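Local coordinates for protein lovastatin nonaketide synthase mokA (PDB 6AD3) that carries out the iterative nine-step assembly of the lovastatin (monacolin K) polyketide, the chain here being the condensation domain of that multifunctional synthase, at residues Leu259-Ser264 against Met401-Val406; Leu352-Arg357 against Asn371-Arg376; Glu413-Glu418 against Ala430-Ala435; His76-Gly81 against Leu145-Phe150. The protein carries 1 engineered substitution. All blocks are in the same frame, centred on the assembly; numbering follows the deposited sequence.

Contact 1: residues Leu259-Ser264 against Met401-Val406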
loop_
_atom_site.group_PDB
_atom_site.type_symbol
_atom_site.label_atom_id
_atom_site.label_comp_id
_atom_site.label_asym_id
_atom_site.label_seq_id
_atom_site.Cartn_x
_atom_site.Cartn_y
_atom_site.Cartn_z
ATOM N N LEU A 259 3.002 13.056 -17.569
ATOM C CA LEU A 259 2.931 11.890 -18.420
ATOM C C LEU A 259 4.127 11.764 -19.363
ATOM O O LEU A 259 4.704 10.692 -19.484
ATOM C CB LEU A 259 1.624 11.895 -19.209
ATOM C CG LEU A 259 0.402 11.470 -18.401
ATOM C CD1 LEU A 259 -0.854 11.807 -19.192
ATOM C CD2 LEU A 259 0.447 10.002 -18.026
ATOM N N ALA A 260 4.582 12.880 -19.921
ATOM C CA ALA A 260 5.721 12.847 -20.834
ATOM C C ALA A 260 6.996 12.494 -20.079
ATOM O O ALA A 260 7.849 11.779 -20.599
ATOM C CB ALA A 260 5.888 14.195 -21.559
ATOM N N TYR A 261 7.102 12.952 -18.841
ATOM C CA TYR A 261 8.243 12.607 -17.995
ATOM C C TYR A 261 8.325 11.109 -17.786
ATOM O O TYR A 261 9.361 10.494 -18.021
ATOM C CB TYR A 261 8.135 13.298 -16.643
ATOM C CG TYR A 261 9.152 12.849 -15.644
ATOM C CD1 TYR A 261 10.421 13.394 -15.638
ATOM C CD2 TYR A 261 8.850 11.880 -14.691
ATOM C CE1 TYR A 261 11.344 13.040 -14.678
ATOM C CE2 TYR A 261 9.786 11.492 -13.737
ATOM C CZ TYR A 261 11.045 12.044 -13.767
ATOM O OH TYR A 261 11.985 11.694 -12.816
ATOM N N TRP A 262 7.218 10.505 -17.379
ATOM C CA TRP A 262 7.227 9.058 -17.154
ATOM C C TRP A 262 7.321 8.262 -18.442
ATOM O O TRP A 262 8.007 7.244 -18.493
ATOM C CB TRP A 262 6.013 8.625 -16.331
ATOM C CG TRP A 262 6.002 9.194 -14.965
ATOM C CD1 TRP A 262 5.187 10.146 -14.505
ATOM C CD2 TRP A 262 6.857 8.833 -13.869
ATOM N NE1 TRP A 262 5.474 10.422 -13.182
ATOM C CE2 TRP A 262 6.513 9.647 -12.791
ATOM C CE3 TRP A 262 7.960 7.971 -13.737
ATOM C CZ2 TRP A 262 7.194 9.605 -11.567
ATOM C CZ3 TRP A 262 8.603 7.903 -12.521
ATOM C CH2 TRP A 262 8.194 8.692 -11.436
ATOM N N GLU A 263 6.704 8.756 -19.516
ATOM C CA GLU A 263 6.741 8.052 -20.780
ATOM C C GLU A 263 8.153 8.050 -21.339
ATOM O O GLU A 263 8.618 7.066 -21.888
ATOM C CB GLU A 263 5.790 8.708 -21.785
ATOM C CG GLU A 263 4.339 8.322 -21.554
ATOM C CD GLU A 263 3.424 8.880 -22.632
ATOM O OE1 GLU A 263 3.688 8.631 -23.833
ATOM O OE2 GLU A 263 2.448 9.544 -22.273
ATOM N N SER A 264 8.824 9.171 -21.229
ATOM C CA SER A 264 10.188 9.247 -21.749
ATOM C C SER A 264 11.125 8.355 -20.921
ATOM O O SER A 264 11.945 7.601 -21.473
ATOM C CB SER A 264 10.675 10.690 -21.751
ATOM O OG SER A 264 12.079 10.693 -21.914
ATOM N N MET A 401 9.049 13.209 -7.473
ATOM C CA MET A 401 8.017 13.839 -6.656
ATOM C C MET A 401 7.502 15.133 -7.283
ATOM O O MET A 401 6.356 15.538 -7.032
ATOM C CB MET A 401 8.541 14.113 -5.237
ATOM C CG MET A 401 8.755 12.855 -4.425
ATOM S SD MET A 401 7.288 11.815 -4.326
ATOM C CE MET A 401 6.194 12.852 -3.396
ATOM N N GLN A 402 8.227 15.658 -8.256
ATOM C CA GLN A 402 7.700 16.741 -9.061
ATOM C C GLN A 402 6.633 16.291 -10.058
ATOM O O GLN A 402 6.044 17.116 -10.745
ATOM C CB GLN A 402 8.847 17.443 -9.787
ATOM C CG GLN A 402 9.806 18.119 -8.832
ATOM C CD GLN A 402 11.034 18.628 -9.535
ATOM O OE1 GLN A 402 11.388 18.146 -10.606
ATOM N NE2 GLN A 402 11.690 19.613 -8.942
ATOM N N HIS A 403 6.519 14.982 -10.270
ATOM C CA HIS A 403 5.631 14.466 -11.291
ATOM C C HIS A 403 4.806 13.365 -10.667
ATOM O O HIS A 403 4.490 12.395 -11.320
ATOM C CB HIS A 403 6.429 13.881 -12.470
ATOM C CG HIS A 403 7.400 14.851 -13.073
ATOM N ND1 HIS A 403 6.989 15.955 -13.780
ATOM C CD2 HIS A 403 8.748 14.929 -13.003
ATOM C CE1 HIS A 403 8.045 16.654 -14.158
ATOM N NE2 HIS A 403 9.127 16.034 -13.731
ATOM N N ALA A 404 4.454 13.530 -9.408
ATOM C CA ALA A 404 3.835 12.429 -8.654
ATOM C C ALA A 404 2.316 12.255 -8.866
ATOM O O ALA A 404 1.754 11.310 -8.355
ATOM C CB ALA A 404 4.104 12.595 -7.167
ATOM N N ARG A 405 1.661 13.219 -9.514
ATOM C CA ARG A 405 0.194 13.261 -9.549
ATOM C C ARG A 405 -0.446 12.290 -10.547
ATOM O O ARG A 405 -1.656 12.112 -10.555
ATOM C CB ARG A 405 -0.280 14.657 -9.881
ATOM C CG ARG A 405 -0.008 15.684 -8.804
ATOM C CD ARG A 405 -0.485 17.058 -9.280
ATOM N NE ARG A 405 0.319 18.159 -8.753
ATOM C CZ ARG A 405 0.056 18.792 -7.615
ATOM N NH1 ARG A 405 -0.972 18.415 -6.861
ATOM N NH2 ARG A 405 0.824 19.798 -7.224
ATOM N N VAL A 406 0.349 11.620 -11.356
ATOM C CA VAL A 406 -0.197 10.721 -12.325
ATOM C C VAL A 406 -0.533 9.348 -11.716
ATOM O O VAL A 406 0.371 8.629 -11.292
ATOM C CB VAL A 406 0.769 10.516 -13.487
ATOM C CG1 VAL A 406 0.143 9.612 -14.524
ATOM C CG2 VAL A 406 1.107 11.846 -14.099
#
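Tyr261 and His403 lay their rings over one another in an offset stack, with centroids 4.0 Å apart and planes at 23°. His403 CD2 sits over the centre of the phenol ring, 3.4 Å from Tyr261 CG, while Tyr261 CG in turn lies toward the rim of the imidazole. The methylene joins in by a CH-pi contact, Tyr261 CB lying 3.9 Å from the centroid of the His403 ring and almost straight above it. With CG anti to the backbone N (chi1 172°), the Tyr261 ring is brought over the imidazole. Both ring systems are held from outside the two segments: Tyr261 OH bonds to Glu399 OE1 and His403 ND1 to Asp258 OD1, which should limit the rotation of each ring within the stack.

The single hydrogen bond across the contact runs from Trp262 NE1 to the backbone O of His403, 2.9 Å and nearly straight at 166°. The oxygen lies in the indole plane, at its edge, so the polar corner of a buried side chain is satisfied by a carbonyl of the loop. One residue of the loop thus serves two neighbours on helix 256-266, with its ring on Tyr261 and its carbonyl on Trp262. The loop is the connection between helices 386-401 and 408-414, and the indole also packs on strand 371-377, in the six-stranded sheet of the condensation fold.

Methyl contacts gather at the Val406 end. There Val406 CG1 meets Leu259 CD2 at 3.5 Å, the two side chains crossing at about a right angle, and Val406 CG2 stands 4.4 Å from Trp262 CD1.

Contact 2: residues Leu352-Arg357 against Asn371-Arg376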
loop_
_atom_site.group_PDB
_atom_site.type_symbol
_atom_site.label_atom_id
_atom_site.label_comp_id
_atom_site.label_asym_id
_atom_site.label_seq_id
_atom_site.Cartn_x
_atom_site.Cartn_y
_atom_site.Cartn_z
ATOM N N LEU A 352 7.613 3.040 -6.349
ATOM C CA LEU A 352 7.668 3.705 -5.058
ATOM C C LEU A 352 6.268 4.131 -4.627
ATOM O O LEU A 352 5.548 4.811 -5.380
ATOM C CB LEU A 352 8.601 4.918 -5.133
ATOM C CG LEU A 352 8.634 5.849 -3.913
ATOM C CD1 LEU A 352 9.255 5.169 -2.709
ATOM C CD2 LEU A 352 9.390 7.141 -4.207
ATOM N N ALA A 353 5.794 3.564 -3.531
ATOM C CA ALA A 353 4.480 3.922 -3.045
ATOM C C ALA A 353 4.481 5.398 -2.667
ATOM O O ALA A 353 5.494 5.941 -2.161
ATOM C CB ALA A 353 4.098 3.055 -1.809
ATOM N N ASP A 354 3.370 6.085 -2.956
ATOM C CA ASP A 354 3.217 7.469 -2.579
ATOM C C ASP A 354 1.752 7.707 -2.217
ATOM O O ASP A 354 0.870 7.203 -2.897
ATOM C CB ASP A 354 3.636 8.401 -3.722
ATOM C CG ASP A 354 3.621 9.846 -3.293
ATOM O OD1 ASP A 354 4.533 10.237 -2.532
ATOM O OD2 ASP A 354 2.721 10.576 -3.703
ATOM N N THR A 355 1.498 8.452 -1.157
ATOM C CA THR A 355 0.125 8.702 -0.739
ATOM C C THR A 355 -0.703 9.499 -1.743
ATOM O O THR A 355 -1.934 9.409 -1.727
ATOM C CB THR A 355 0.042 9.472 0.579
ATOM O OG1 THR A 355 0.645 10.766 0.406
ATOM C CG2 THR A 355 0.667 8.701 1.730
ATOM N N ASN A 356 -0.047 10.300 -2.565
ATOM C CA ASN A 356 -0.728 11.213 -3.485
ATOM C C ASN A 356 -1.672 12.176 -2.729
ATOM O O ASN A 356 -2.729 12.500 -3.192
ATOM C CB ASN A 356 -1.456 10.463 -4.604
ATOM C CG ASN A 356 -1.561 11.273 -5.898
ATOM O OD1 ASN A 356 -2.164 10.832 -6.864
ATOM N ND2 ASN A 356 -0.969 12.440 -5.919
ATOM N N ARG A 357 -1.265 12.579 -1.539
ATOM C CA ARG A 357 -1.981 13.584 -0.785
ATOM C C ARG A 357 -1.024 14.754 -0.595
ATOM O O ARG A 357 -0.021 14.622 0.064
ATOM C CB ARG A 357 -2.411 13.014 0.555
ATOM C CG ARG A 357 -3.457 11.921 0.451
ATOM C CD ARG A 357 -3.593 11.188 1.763
ATOM N NE ARG A 357 -4.403 9.976 1.728
ATOM C CZ ARG A 357 -5.639 9.893 2.204
ATOM N NH1 ARG A 357 -6.222 10.955 2.710
ATOM N NH2 ARG A 357 -6.297 8.751 2.174
ATOM N N ASN A 371 -0.870 5.652 -4.557
ATOM C CA ASN A 371 -0.380 5.542 -5.907
ATOM C C ASN A 371 0.990 4.829 -5.894
ATOM O O ASN A 371 1.561 4.556 -4.793
ATOM C CB ASN A 371 -0.243 6.926 -6.462
ATOM C CG ASN A 371 -0.017 6.951 -7.974
ATOM O OD1 ASN A 371 -0.442 6.052 -8.717
ATOM N ND2 ASN A 371 0.541 8.071 -8.441
ATOM N N LEU A 372 1.500 4.546 -7.076
ATOM C CA LEU A 372 2.832 4.000 -7.241
ATOM C C LEU A 372 3.549 4.802 -8.325
ATOM O O LEU A 372 2.935 5.196 -9.291
ATOM C CB LEU A 372 2.733 2.568 -7.709
ATOM C CG LEU A 372 2.218 1.578 -6.683
ATOM C CD1 LEU A 372 1.809 0.289 -7.354
ATOM C CD2 LEU A 372 3.254 1.354 -5.625
ATOM N N LEU A 373 4.803 5.165 -8.044
ATOM C CA LEU A 373 5.643 5.923 -8.989
ATOM C C LEU A 373 6.731 5.003 -9.522
ATOM O O LEU A 373 7.508 4.455 -8.752
ATOM C CB LEU A 373 6.273 7.096 -8.277
ATOM C CG LEU A 373 5.311 8.037 -7.531
ATOM C CD1 LEU A 373 6.077 9.130 -6.798
ATOM C CD2 LEU A 373 4.339 8.640 -8.507
ATOM N N PRO A 374 6.795 4.828 -10.857
ATOM C CA PRO A 374 7.639 3.760 -11.362
ATOM C C PRO A 374 9.048 4.237 -11.646
ATOM O O PRO A 374 9.343 4.687 -12.755
ATOM C CB PRO A 374 6.921 3.336 -12.655
ATOM C CG PRO A 374 6.249 4.560 -13.119
ATOM C CD PRO A 374 5.868 5.324 -11.890
ATOM N N LEU A 375 9.911 4.184 -10.645
ATOM C CA LEU A 375 11.265 4.690 -10.806
ATOM C C LEU A 375 12.088 3.682 -11.632
ATOM O O LEU A 375 12.280 2.564 -11.220
ATOM C CB LEU A 375 11.945 4.852 -9.441
ATOM C CG LEU A 375 11.732 6.065 -8.551
ATOM C CD1 LEU A 375 10.487 6.855 -8.843
ATOM C CD2 LEU A 375 11.825 5.623 -7.094
ATOM N N ARG A 376 12.777 4.164 -12.665
ATOM C CA ARG A 376 13.629 3.289 -13.431
ATOM C C ARG A 376 15.071 3.496 -12.967
ATOM O O ARG A 376 15.591 4.654 -12.967
ATOM C CB ARG A 376 13.522 3.640 -14.906
ATOM C CG ARG A 376 14.365 2.763 -15.795
ATOM C CD ARG A 376 13.996 2.922 -17.259
ATOM N NE ARG A 376 14.630 1.865 -18.074
ATOM C CZ ARG A 376 14.363 1.666 -19.365
ATOM N NH1 ARG A 376 13.527 2.480 -20.002
ATOM N NH2 ARG A 376 14.818 0.588 -19.988
HETATM O O HOH W 1 1.351 9.985 -6.104
#
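Asp354 OD2 is gripped twice: by the backbone N of Asn356 at 3.0 Å, which closes an Asx turn, and by a water that donates to it at 2.8 Å. The peptide N-H arrives from 57° above the carboxylate plane. The same water accepts from Asn371 ND2 at 3.1 Å and so links the side chains of the facing pair. That amide has protein partners too, ND2 giving to Val406 O and OD1 taking from Tyr408 N.

Leu352 and Leu373 form an antiparallel hydrogen-bonded pair with both bonds at 2.8 Å, Leu352 N to Leu373 O and Leu373 N to Leu352 O. Asp354 and Asn371 form the next such pair, with Ala353 and Leu372 as the non-hydrogen-bonded pair between. On the Leu352 side, Leu375 CD2 reaches Leu352 CB at 3.8 Å, and Leu373 CD1 rests 4.0 Å from Asp354 CB. On the other side Leu372 CD2 folds back over Ala353 CA, also at 3.8 Å.

Strand 371-377 is an edge of the six-stranded sheet; strand 348-354, next to it, pairs beyond with parallel strand 435-440. Helix 386-401 packs against Asp354, Leu373 and Leu375, while Trp262 of helix 256-266 covers Leu373, Pro374 and Leu375.

Contact 3: residues Glu413-Glu418 against Ala430-Ala435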
loop_
_atom_site.group_PDB
_atom_site.type_symbol
_atom_site.label_atom_id
_atom_site.label_comp_id
_atom_site.label_asym_id
_atom_site.label_seq_id
_atom_site.Cartn_x
_atom_site.Cartn_y
_atom_site.Cartn_z
ATOM N N GLU A 413 -1.778 2.314 -19.145
ATOM C CA GLU A 413 -2.665 2.286 -20.306
ATOM C C GLU A 413 -2.047 3.030 -21.462
ATOM O O GLU A 413 -2.008 2.526 -22.594
ATOM C CB GLU A 413 -4.016 2.899 -19.986
ATOM C CG GLU A 413 -4.888 3.065 -21.231
ATOM C CD GLU A 413 -6.347 3.282 -20.894
ATOM O OE1 GLU A 413 -7.212 2.591 -21.481
ATOM O OE2 GLU A 413 -6.630 4.107 -20.009
ATOM N N ARG A 414 -1.500 4.196 -21.177
ATOM C CA ARG A 414 -0.820 4.969 -22.197
ATOM C C ARG A 414 0.329 4.250 -22.836
ATOM O O ARG A 414 0.543 4.395 -24.037
ATOM C CB ARG A 414 -0.372 6.294 -21.667
ATOM C CG ARG A 414 -1.546 7.199 -21.418
ATOM C CD ARG A 414 -1.092 8.539 -20.931
ATOM N NE ARG A 414 -0.225 9.167 -21.901
ATOM C CZ ARG A 414 -0.633 10.055 -22.782
ATOM N NH1 ARG A 414 -1.912 10.445 -22.794
ATOM N NH2 ARG A 414 0.250 10.622 -23.575
ATOM N N LEU A 415 1.048 3.448 -22.053
ATOM C CA LEU A 415 2.196 2.724 -22.536
ATOM C C LEU A 415 1.805 1.415 -23.249
ATOM O O LEU A 415 2.658 0.691 -23.717
ATOM C CB LEU A 415 3.151 2.459 -21.358
ATOM C CG LEU A 415 3.910 3.672 -20.796
ATOM C CD1 LEU A 415 4.718 3.311 -19.576
ATOM C CD2 LEU A 415 4.823 4.259 -21.866
ATOM N N GLY A 416 0.526 1.067 -23.226
ATOM C CA GLY A 416 0.041 -0.056 -23.978
ATOM C C GLY A 416 -0.005 -1.370 -23.247
ATOM O O GLY A 416 -0.160 -2.406 -23.867
ATOM N N PHE A 417 0.069 -1.352 -21.916
ATOM C CA PHE A 417 0.110 -2.594 -21.186
ATOM C C PHE A 417 -1.267 -3.196 -21.020
ATOM O O PHE A 417 -2.265 -2.462 -20.913
ATOM C CB PHE A 417 0.735 -2.357 -19.804
ATOM C CG PHE A 417 2.237 -2.216 -19.844
ATOM C CD1 PHE A 417 3.064 -3.356 -19.869
ATOM C CD2 PHE A 417 2.837 -0.951 -19.861
ATOM C CE1 PHE A 417 4.441 -3.226 -19.999
ATOM C CE2 PHE A 417 4.216 -0.823 -19.941
ATOM C CZ PHE A 417 5.018 -1.972 -20.056
ATOM N N GLU A 418 -1.304 -4.526 -20.905
ATOM C CA GLU A 418 -2.503 -5.246 -20.514
ATOM C C GLU A 418 -2.691 -5.206 -18.980
ATOM O O GLU A 418 -1.725 -5.087 -18.218
ATOM C CB GLU A 418 -2.399 -6.700 -20.985
ATOM C CG GLU A 418 -3.666 -7.256 -21.623
ATOM C CD GLU A 418 -3.826 -6.855 -23.081
ATOM O OE1 GLU A 418 -3.657 -7.726 -23.967
ATOM O OE2 GLU A 418 -4.204 -5.696 -23.340
ATOM N N ALA A 430 4.085 -8.501 -13.337
ATOM C CA ALA A 430 3.402 -7.229 -13.377
ATOM C C ALA A 430 3.900 -6.385 -14.540
ATOM O O ALA A 430 5.059 -6.431 -14.877
ATOM C CB ALA A 430 3.611 -6.505 -12.085
ATOM N N PRO A 431 3.015 -5.536 -15.110
ATOM C CA PRO A 431 3.482 -4.574 -16.132
ATOM C C PRO A 431 4.438 -3.545 -15.602
ATOM O O PRO A 431 4.228 -3.011 -14.506
ATOM C CB PRO A 431 2.222 -3.879 -16.592
ATOM C CG PRO A 431 1.144 -4.237 -15.640
ATOM C CD PRO A 431 1.593 -5.394 -14.792
ATOM N N LEU A 432 5.495 -3.298 -16.376
ATOM C CA LEU A 432 6.409 -2.129 -16.209
ATOM C C LEU A 432 7.405 -2.248 -15.069
ATOM O O LEU A 432 8.589 -1.986 -15.237
ATOM C CB LEU A 432 5.651 -0.807 -16.074
ATOM C CG LEU A 432 6.492 0.433 -16.281
ATOM C CD1 LEU A 432 7.013 0.509 -17.715
ATOM C CD2 LEU A 432 5.735 1.665 -15.903
ATOM N N PHE A 433 6.929 -2.598 -13.887
ATOM C CA PHE A 433 7.840 -2.841 -12.774
ATOM C C PHE A 433 7.381 -4.045 -11.987
ATOM O O PHE A 433 6.174 -4.285 -11.889
ATOM C CB PHE A 433 7.952 -1.607 -11.849
ATOM C CG PHE A 433 6.625 -1.036 -11.396
ATOM C CD1 PHE A 433 5.879 -0.210 -12.237
ATOM C CD2 PHE A 433 6.092 -1.342 -10.133
ATOM C CE1 PHE A 433 4.658 0.305 -11.832
ATOM C CE2 PHE A 433 4.868 -0.845 -9.751
ATOM C CZ PHE A 433 4.143 -0.018 -10.594
ATOM N N GLN A 434 8.343 -4.770 -11.394
ATOM C CA GLN A 434 8.036 -6.037 -10.714
ATOM C C GLN A 434 8.474 -6.010 -9.248
ATOM O O GLN A 434 8.264 -6.967 -8.527
ATOM C CB GLN A 434 8.707 -7.218 -11.421
ATOM C CG GLN A 434 8.199 -7.419 -12.849
ATOM C CD GLN A 434 8.780 -6.448 -13.866
ATOM O OE1 GLN A 434 9.997 -6.200 -13.925
ATOM N NE2 GLN A 434 7.905 -5.891 -14.688
ATOM N N ALA A 435 9.021 -4.888 -8.830
ATOM C CA ALA A 435 9.385 -4.641 -7.447
ATOM C C ALA A 435 8.691 -3.370 -6.950
ATOM O O ALA A 435 8.627 -2.356 -7.662
ATOM C CB ALA A 435 10.891 -4.441 -7.343
#
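The Phe417 ring has the peptide of Leu432 over one face, with Leu432 N 3.8 Å from Phe417 CE1. Pro431 approaches the same ring obliquely, its CB only 3.4 Å from Phe417 CD1. Leu432 CD1 touches the far part of the ring, 3.8 Å from Phe417 CE2, so the phenyl group is shared between two successive residues. A chi1 of -77° sets Phe417 CG anti to its carbonyl carbon and turns the ring to the 430-435 loop. The second flat group is the amide of Gln434, which bonds within its own loop: NE2 gives to Ala430 O at 2.9 Å, with that oxygen lying in the amide plane. The oxygen of the same amide, Gln434 OE1, accepts from Leu277 N.

No hydrogen bond joins the two segments; they meet by van der Waals packing, mostly of apolar side chains. Leu415 CD1 adds to it by meeting Leu432 CD1 at 4.1 Å, the two leucines crossing at about a right angle. Leu432 also packs onto Leu411 and Leu412 of helix 408-414 and onto Pro374.

Gly416, with positive phi, ends helix 408-414 in a Schellman motif and sends the chain off to Phe417. In the other segment, Phe433 N bonds back to Pro431 O at 2.8 Å, a gamma turn centred on Leu432, just before the chain enters strand 435-440 of the condensation domain's six-stranded sheet.

Contact 4: residues His76-Gly81 against Leu145-Phe150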
loop_
_atom_site.group_PDB
_atom_site.type_symbol
_atom_site.label_atom_id
_atom_site.label_comp_id
_atom_site.label_asym_id
_atom_site.label_seq_id
_atom_site.Cartn_x
_atom_site.Cartn_y
_atom_site.Cartn_z
ATOM N N HIS A 76 -21.416 9.630 -9.441
ATOM C CA HIS A 76 -20.093 10.078 -9.909
ATOM C C HIS A 76 -19.410 8.963 -10.634
ATOM O O HIS A 76 -19.549 7.812 -10.269
ATOM C CB HIS A 76 -19.187 10.470 -8.715
ATOM C CG HIS A 76 -19.768 11.520 -7.831
ATOM N ND1 HIS A 76 -19.646 12.861 -8.098
ATOM C CD2 HIS A 76 -20.375 11.433 -6.630
ATOM C CE1 HIS A 76 -20.249 13.551 -7.149
ATOM N NE2 HIS A 76 -20.672 12.709 -6.233
ATOM N N PRO A 77 -18.556 9.303 -11.589
ATOM C CA PRO A 77 -17.620 8.316 -12.136
ATOM C C PRO A 77 -16.661 7.794 -11.059
ATOM O O PRO A 77 -16.450 8.477 -10.098
ATOM C CB PRO A 77 -16.842 9.105 -13.196
ATOM C CG PRO A 77 -17.080 10.555 -12.903
ATOM C CD PRO A 77 -18.290 10.687 -12.037
ATOM N N LEU A 78 -16.111 6.589 -11.249
ATOM C CA LEU A 78 -14.965 6.139 -10.476
ATOM C C LEU A 78 -13.809 7.151 -10.585
ATOM O O LEU A 78 -13.617 7.818 -11.606
ATOM C CB LEU A 78 -14.524 4.753 -10.928
ATOM C CG LEU A 78 -15.510 3.576 -10.853
ATOM C CD1 LEU A 78 -14.833 2.270 -11.245
ATOM C CD2 LEU A 78 -16.116 3.460 -9.473
ATOM N N SER A 79 -13.049 7.294 -9.521
ATOM C CA SER A 79 -11.773 7.973 -9.614
ATOM C C SER A 79 -10.868 7.185 -10.550
ATOM O O SER A 79 -11.126 6.015 -10.847
ATOM C CB SER A 79 -11.111 8.089 -8.225
ATOM O OG SER A 79 -10.559 6.850 -7.804
ATOM N N LEU A 80 -9.794 7.821 -10.988
ATOM C CA LEU A 80 -8.852 7.179 -11.887
ATOM C C LEU A 80 -8.263 5.895 -11.204
ATOM O O LEU A 80 -8.175 4.825 -11.815
ATOM C CB LEU A 80 -7.779 8.187 -12.270
ATOM C CG LEU A 80 -8.217 9.271 -13.265
ATOM C CD1 LEU A 80 -7.209 10.408 -13.292
ATOM C CD2 LEU A 80 -8.404 8.666 -14.640
ATOM N N GLY A 81 -7.867 6.028 -9.956
ATOM C CA GLY A 81 -7.338 4.905 -9.184
ATOM C C GLY A 81 -8.376 3.829 -8.972
ATOM O O GLY A 81 -8.068 2.630 -9.098
ATOM N N LEU A 145 -18.583 1.153 -14.004
ATOM C CA LEU A 145 -19.124 1.146 -12.668
ATOM C C LEU A 145 -19.254 2.626 -12.368
ATOM O O LEU A 145 -18.594 3.425 -12.989
ATOM C CB LEU A 145 -18.149 0.483 -11.698
ATOM C CG LEU A 145 -18.586 -0.682 -10.819
ATOM C CD1 LEU A 145 -19.269 -1.789 -11.587
ATOM C CD2 LEU A 145 -17.452 -1.232 -9.984
ATOM N N ALA A 146 -20.149 3.001 -11.473
ATOM C CA ALA A 146 -20.179 4.367 -10.989
ATOM C C ALA A 146 -20.379 4.381 -9.492
ATOM O O ALA A 146 -20.937 3.468 -8.955
ATOM C CB ALA A 146 -21.257 5.181 -11.667
ATOM N N GLN A 147 -19.928 5.442 -8.846
ATOM C CA GLN A 147 -20.155 5.637 -7.417
ATOM C C GLN A 147 -21.572 6.188 -7.179
ATOM O O GLN A 147 -21.966 7.174 -7.782
ATOM C CB GLN A 147 -19.149 6.652 -6.845
ATOM C CG GLN A 147 -17.696 6.331 -7.116
ATOM C CD GLN A 147 -16.779 7.300 -6.391
ATOM O OE1 GLN A 147 -16.588 7.179 -5.181
ATOM N NE2 GLN A 147 -16.265 8.286 -7.108
ATOM N N ILE A 148 -22.303 5.549 -6.287
ATOM C CA ILE A 148 -23.569 6.026 -5.835
ATOM C C ILE A 148 -23.445 6.496 -4.410
ATOM O O ILE A 148 -23.125 5.707 -3.521
ATOM C CB ILE A 148 -24.587 4.890 -5.826
ATOM C CG1 ILE A 148 -24.686 4.273 -7.193
ATOM C CG2 ILE A 148 -25.927 5.387 -5.322
ATOM C CD1 ILE A 148 -25.239 2.844 -7.161
ATOM N N VAL A 149 -23.666 7.780 -4.178
ATOM C CA VAL A 149 -23.518 8.320 -2.824
ATOM C C VAL A 149 -24.868 8.336 -2.166
ATOM O O VAL A 149 -25.779 8.977 -2.655
ATOM C CB VAL A 149 -22.916 9.739 -2.830
ATOM C CG1 VAL A 149 -22.856 10.297 -1.416
ATOM C CG2 VAL A 149 -21.529 9.715 -3.449
ATOM N N PHE A 150 -25.010 7.573 -1.096
ATOM C CA PHE A 150 -26.254 7.462 -0.384
ATOM C C PHE A 150 -26.325 8.514 0.705
ATOM O O PHE A 150 -25.294 8.934 1.258
ATOM C CB PHE A 150 -26.389 6.079 0.248
ATOM C CG PHE A 150 -26.433 4.960 -0.743
ATOM C CD1 PHE A 150 -27.617 4.661 -1.415
ATOM C CD2 PHE A 150 -25.348 4.133 -0.923
ATOM C CE1 PHE A 150 -27.669 3.614 -2.328
ATOM C CE2 PHE A 150 -25.422 3.030 -1.782
ATOM C CZ PHE A 150 -26.571 2.794 -2.507
#
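His76 and Gln147 face each other as an antiparallel hydrogen-bonded pair, with His76 N to Gln147 O at 3.0 Å and Gln147 N to His76 O at 2.8 Å.

A third bond comes from the glutamine side chain. Its chain beyond CG is extended, and NE2 reaches forward to give to Pro77 O at 3.0 Å and 169°, the oxygen close to the amide plane. One residue therefore holds the backbone at two successive positions, His76 and Pro77. The His76 ring goes the other way along strand 145-150 and offers its edge to Val149, with His76 CD2 3.8 Å from Val149 CG2. Ala146 CB rests against His76 O at 3.4 Å.

Past the proline, Leu78 carries the apolar part. Its CD1 lies 3.8 Å from Leu145 CB and its CD2 is 4.0 Å from Gln147 CG, so its two methyls reach alternate residues of the strand, Leu145 and Gln147. Trp86 of helix 80-91 packs on both Leu78 and Leu145.

Ser79 then takes the N-cap position of helix 80-91. The arrangement is a strand-to-helix junction at the edge of a three-stranded antiparallel sheet, 72-77, 145-150 and 131-135, of the condensation domain.

Contacts 1, 2 and 3 form one connected region around the six-stranded sheet, whereas contact 4 stands apart in the small three-stranded sheet, its centre about 22 to 25 Å from theirs. Contacts 1 and 2 are buried; 3 and 4 are partly buried. Contact 1 meets contact 2 through its loop carbonyls and the edge strand, and contact 3 by a salt bridge, Glu263 OE2 to Arg414 NE at 2.7 Å. Contacts 2 and 3 meet through Pro374 and Phe433. Backbone pairing dominates in 2 and 4, though 4 has one such bonded pair against two. Contact 1 mixes stacking with an indole bond, while contact 3 has no hydrogen bond across it and rests on packing.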